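PDB 5NUP: ABC transporter permease from Klebsiella pneumoniae, which probably serves, as an outer-membrane lipoprotein of the MlaA family, in phospholipid transport that maintains the lipid asymmetry of the outer membrane. Local coordinates for residues F[117-130]-F[141-153]. Numbering follows the deposited sequence.
Sequences RFGSTLGHYGVGYG and FTLRDEGGDMADG
Arg144 slides its guanidinium between Gly123 and the ring of Tyr129. CA of Gly123 sits over the centre of one face, while Tyr129 CE1 lies off-centre over the opposite one; the two planes are 26° apart and Arg144 CZ stands 3.9 Å from the ring centroid, a stacked cation-pi pair. A bend at chi3 (110°) turns the group into this slot, and Asp145 OD1 meets Arg144 NE at the guanidinium edge, close to its plane (2.7 Å), a salt bridge that helps set its rotation. Asp145 OD2 bonds to His206 of helix 194-209, so the aspartate links arginine and helix.

At the other end, two aspartates receive the first turn of helix 118-124. Asp152 OD1 takes the N-H of Phe118 on its syn lone pair (2.9 Å) and, in a salt bridge, Arg117 NE from the anti side, tilted out of the carboxylate plane (3.0 Å); its OD2 bonds to Tyr155 and Asn71. Asp149 OD1 meets Gly119 N almost end-on, at 2.7 Å. Arg117 NH1 and Asp152 N reach Asp149 O from opposite faces of its plane.

Carboxylates on first-turn N-H groups, which lack acceptors within the helix, are consistent with favourable helix-dipole electrostatics. These bonds dock helix 118-124 against the 3-10 turn 149-152; a Schellman motif, Gly126 at C-prime, ends the helix.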
loop_
_atom_site.group_PDB
_atom_site.type_symbol
_atom_site.label_atom_id
_atom_site.label_comp_id
_atom_site.label_asym_id
_atom_site.label_seq_id
_atom_site.Cartn_x
_atom_site.Cartn_y
_atom_site.Cartn_z
ATOM N N ARG F 117 0.300 6.804 -51.301
ATOM C CA ARG F 117 1.688 7.252 -51.251
ATOM C C ARG F 117 1.980 8.325 -52.288
ATOM O O ARG F 117 1.064 9.029 -52.730
ATOM C CB ARG F 117 2.623 6.053 -51.409
ATOM C CG ARG F 117 2.361 5.060 -50.314
ATOM C CD ARG F 117 3.295 3.878 -50.300
ATOM N NE ARG F 117 4.630 4.142 -50.818
ATOM C CZ ARG F 117 5.476 3.167 -51.142
ATOM N NH1 ARG F 117 6.666 3.443 -51.644
ATOM N NH2 ARG F 117 5.121 1.904 -50.986
ATOM N N PHE F 118 3.255 8.498 -52.644
ATOM C CA PHE F 118 3.619 9.720 -53.340
ATOM C C PHE F 118 3.037 9.750 -54.745
ATOM O O PHE F 118 2.756 10.833 -55.270
ATOM C CB PHE F 118 5.134 9.904 -53.394
ATOM C CG PHE F 118 5.536 11.308 -53.749
ATOM C CD1 PHE F 118 6.542 11.534 -54.684
ATOM C CD2 PHE F 118 4.895 12.405 -53.165
ATOM C CE1 PHE F 118 6.899 12.839 -55.037
ATOM C CE2 PHE F 118 5.249 13.693 -53.497
ATOM C CZ PHE F 118 6.254 13.919 -54.424
ATOM N N GLY F 119 2.822 8.587 -55.358
ATOM C CA GLY F 119 2.034 8.570 -56.575
ATOM C C GLY F 119 0.655 9.163 -56.356
ATOM O O GLY F 119 0.189 9.999 -57.134
ATOM N N SER F 120 0.002 8.764 -55.267
ATOM C CA SER F 120 -1.313 9.300 -54.937
ATOM C C SER F 120 -1.302 10.817 -54.854
ATOM O O SER F 120 -2.213 11.481 -55.358
ATOM C CB SER F 120 -1.795 8.708 -53.617
ATOM O OG SER F 120 -3.199 8.764 -53.555
ATOM N N THR F 121 -0.328 11.382 -54.137
ATOM C CA THR F 121 -0.290 12.834 -53.978
ATOM C C THR F 121 0.086 13.522 -55.290
ATOM O O THR F 121 -0.503 14.551 -55.645
ATOM C CB THR F 121 0.639 13.210 -52.819
ATOM O OG1 THR F 121 1.982 13.378 -53.284
ATOM C CG2 THR F 121 0.607 12.118 -51.791
ATOM N N LEU F 122 1.031 12.941 -56.049
ATOM C CA LEU F 122 1.307 13.443 -57.398
ATOM C C LEU F 122 0.016 13.474 -58.203
ATOM O O LEU F 122 -0.344 14.499 -58.789
ATOM C CB LEU F 122 2.340 12.555 -58.110
ATOM C CG LEU F 122 3.849 12.691 -57.855
ATOM C CD1 LEU F 122 4.636 11.767 -58.773
ATOM C CD2 LEU F 122 4.340 14.121 -57.971
ATOM N N GLY F 123 -0.718 12.357 -58.184
ATOM C CA GLY F 123 -2.010 12.284 -58.837
ATOM C C GLY F 123 -3.074 13.173 -58.227
ATOM O O GLY F 123 -3.974 13.637 -58.930
ATOM N N HIS F 124 -3.019 13.406 -56.926
ATOM C CA HIS F 124 -4.033 14.262 -56.337
ATOM C C HIS F 124 -3.808 15.725 -56.694
ATOM O O HIS F 124 -4.753 16.525 -56.653
ATOM C CB HIS F 124 -4.092 14.016 -54.819
ATOM C CG HIS F 124 -4.621 15.172 -54.029
ATOM N ND1 HIS F 124 -5.958 15.503 -53.998
ATOM C CD2 HIS F 124 -4.002 16.047 -53.204
ATOM C CE1 HIS F 124 -6.137 16.555 -53.219
ATOM N NE2 HIS F 124 -4.966 16.901 -52.721
ATOM N N TYR F 125 -2.591 16.080 -57.089
ATOM C CA TYR F 125 -2.306 17.396 -57.635
ATOM C C TYR F 125 -2.287 17.385 -59.165
ATOM O O TYR F 125 -1.873 18.381 -59.772
ATOM C CB TYR F 125 -0.961 17.890 -57.086
ATOM C CG TYR F 125 -1.012 18.210 -55.608
ATOM C CD1 TYR F 125 0.124 18.069 -54.805
ATOM C CD2 TYR F 125 -2.195 18.640 -55.014
ATOM C CE1 TYR F 125 0.076 18.345 -53.463
ATOM C CE2 TYR F 125 -2.249 18.936 -53.673
ATOM C CZ TYR F 125 -1.118 18.790 -52.908
ATOM O OH TYR F 125 -1.230 19.099 -51.582
ATOM N N GLY F 126 -2.743 16.294 -59.793
ATOM C CA GLY F 126 -3.042 16.290 -61.213
ATOM C C GLY F 126 -1.899 16.068 -62.186
ATOM O O GLY F 126 -2.014 16.487 -63.345
ATOM N N VAL F 127 -0.822 15.376 -61.787
ATOM C CA VAL F 127 0.402 15.381 -62.595
ATOM C C VAL F 127 0.208 14.618 -63.903
ATOM O O VAL F 127 0.527 15.125 -64.990
ATOM C CB VAL F 127 1.588 14.824 -61.784
ATOM C CG1 VAL F 127 2.779 14.608 -62.672
ATOM C CG2 VAL F 127 1.962 15.788 -60.680
ATOM N N GLY F 128 -0.286 13.397 -63.822
ATOM C CA GLY F 128 -0.564 12.610 -65.011
ATOM C C GLY F 128 0.311 11.368 -65.066
ATOM O O GLY F 128 1.520 11.416 -64.805
ATOM N N TYR F 129 -0.288 10.263 -65.518
ATOM C CA TYR F 129 0.373 8.963 -65.449
ATOM C C TYR F 129 1.565 8.860 -66.382
ATOM O O TYR F 129 2.649 8.423 -65.977
ATOM C CB TYR F 129 -0.607 7.848 -65.796
ATOM C CG TYR F 129 -1.698 7.587 -64.829
ATOM C CD1 TYR F 129 -1.447 6.902 -63.650
ATOM C CD2 TYR F 129 -2.994 7.917 -65.132
ATOM C CE1 TYR F 129 -2.464 6.631 -62.755
ATOM C CE2 TYR F 129 -4.013 7.648 -64.266
ATOM C CZ TYR F 129 -3.753 7.009 -63.075
ATOM O OH TYR F 129 -4.800 6.753 -62.218
ATOM N N GLY F 130 1.371 9.231 -67.642
ATOM C CA GLY F 130 2.361 9.024 -68.659
ATOM C C GLY F 130 1.784 7.965 -69.565
ATOM O O GLY F 130 0.563 7.874 -69.728
ATOM N N PHE F 141 3.070 -0.855 -64.836
ATOM C CA PHE F 141 3.960 0.186 -64.348
ATOM C C PHE F 141 3.694 1.478 -65.095
ATOM O O PHE F 141 3.854 1.540 -66.302
ATOM C CB PHE F 141 5.431 -0.236 -64.446
ATOM C CG PHE F 141 6.408 0.913 -64.363
ATOM C CD1 PHE F 141 6.921 1.288 -63.131
ATOM C CD2 PHE F 141 6.787 1.642 -65.484
ATOM C CE1 PHE F 141 7.812 2.335 -63.002
ATOM C CE2 PHE F 141 7.682 2.703 -65.367
ATOM C CZ PHE F 141 8.197 3.046 -64.124
ATOM N N THR F 142 3.190 2.441 -64.369
ATOM C CA THR F 142 3.161 3.855 -64.689
ATOM C C THR F 142 4.341 4.582 -64.109
ATOM O O THR F 142 4.741 4.298 -62.998
ATOM C CB THR F 142 1.865 4.507 -64.215
ATOM O OG1 THR F 142 0.738 3.617 -64.350
ATOM C CG2 THR F 142 1.701 5.831 -64.835
ATOM N N LEU F 143 4.863 5.550 -64.861
ATOM C CA LEU F 143 5.927 6.395 -64.334
ATOM C C LEU F 143 5.449 7.274 -63.170
ATOM O O LEU F 143 6.265 7.732 -62.362
ATOM C CB LEU F 143 6.508 7.256 -65.472
ATOM C CG LEU F 143 8.044 7.362 -65.461
ATOM C CD1 LEU F 143 8.710 6.007 -65.617
ATOM C CD2 LEU F 143 8.572 8.360 -66.503
ATOM N N ARG F 144 4.146 7.517 -63.057
ATOM C CA ARG F 144 3.679 8.365 -61.965
ATOM C C ARG F 144 3.463 7.596 -60.660
ATOM O O ARG F 144 3.915 8.041 -59.604
ATOM C CB ARG F 144 2.383 9.110 -62.343
ATOM C CG ARG F 144 1.693 9.742 -61.123
ATOM C CD ARG F 144 0.292 10.278 -61.410
ATOM N NE ARG F 144 -0.749 9.474 -60.776
ATOM C CZ ARG F 144 -2.053 9.661 -60.959
ATOM N NH1 ARG F 144 -2.494 10.630 -61.761
ATOM N NH2 ARG F 144 -2.918 8.865 -60.350
ATOM N N ASP F 145 2.787 6.448 -60.693
ATOM C CA ASP F 145 2.472 5.782 -59.425
ATOM C C ASP F 145 3.547 4.784 -59.008
ATOM O O ASP F 145 4.251 5.024 -58.025
ATOM C CB ASP F 145 1.107 5.104 -59.508
ATOM C CG ASP F 145 -0.026 6.101 -59.521
ATOM O OD1 ASP F 145 0.252 7.323 -59.477
ATOM O OD2 ASP F 145 -1.193 5.670 -59.556
ATOM N N GLU F 146 3.673 3.659 -59.701
ATOM C CA GLU F 146 4.878 2.864 -59.527
ATOM C C GLU F 146 6.051 3.756 -59.910
ATOM O O GLU F 146 5.969 4.543 -60.856
ATOM C CB GLU F 146 4.836 1.601 -60.393
ATOM C CG GLU F 146 3.931 0.517 -59.830
ATOM C CD GLU F 146 2.469 0.725 -60.209
ATOM O OE1 GLU F 146 1.591 0.050 -59.633
ATOM O OE2 GLU F 146 2.195 1.584 -61.064
ATOM N N GLY F 147 7.120 3.702 -59.160
ATOM C CA GLY F 147 8.180 4.646 -59.521
ATOM C C GLY F 147 8.040 6.038 -58.912
ATOM O O GLY F 147 8.990 6.555 -58.326
ATOM N N GLY F 148 6.877 6.674 -59.066
ATOM C CA GLY F 148 6.589 7.821 -58.223
ATOM C C GLY F 148 6.464 7.419 -56.762
ATOM O O GLY F 148 7.033 8.061 -55.878
ATOM N N ASP F 149 5.763 6.316 -56.489
ATOM C CA ASP F 149 5.751 5.798 -55.126
ATOM C C ASP F 149 7.163 5.522 -54.628
ATOM O O ASP F 149 7.390 5.498 -53.415
ATOM C CB ASP F 149 4.920 4.517 -54.998
ATOM C CG ASP F 149 3.423 4.784 -54.959
ATOM O OD1 ASP F 149 2.992 5.935 -55.223
ATOM O OD2 ASP F 149 2.680 3.838 -54.616
ATOM N N MET F 150 8.118 5.281 -55.530
ATOM C CA MET F 150 9.478 5.041 -55.066
ATOM C C MET F 150 10.064 6.226 -54.311
ATOM O O MET F 150 11.031 6.036 -53.563
ATOM C CB MET F 150 10.401 4.670 -56.215
ATOM C CG MET F 150 9.984 3.475 -57.006
ATOM S SD MET F 150 11.215 3.191 -58.296
ATOM C CE MET F 150 12.642 4.045 -57.600
ATOM N N ALA F 151 9.528 7.442 -54.474
ATOM C CA ALA F 151 10.047 8.550 -53.671
ATOM C C ALA F 151 9.906 8.283 -52.175
ATOM O O ALA F 151 10.712 8.788 -51.386
ATOM C CB ALA F 151 9.357 9.876 -54.050
ATOM N N ASP F 152 8.975 7.421 -51.774
ATOM C CA ASP F 152 8.788 7.151 -50.357
ATOM C C ASP F 152 9.833 6.214 -49.815
ATOM O O ASP F 152 9.825 5.932 -48.613
ATOM C CB ASP F 152 7.392 6.552 -50.081
ATOM C CG ASP F 152 6.287 7.458 -50.563
ATOM O OD1 ASP F 152 5.433 7.015 -51.368
ATOM O OD2 ASP F 152 6.364 8.643 -50.187
ATOM N N GLY F 153 10.770 5.782 -50.656
ATOM C CA GLY F 153 11.952 5.094 -50.185
ATOM C C GLY F 153 13.126 6.029 -49.962
ATOM O O GLY F 153 14.274 5.595 -49.797
#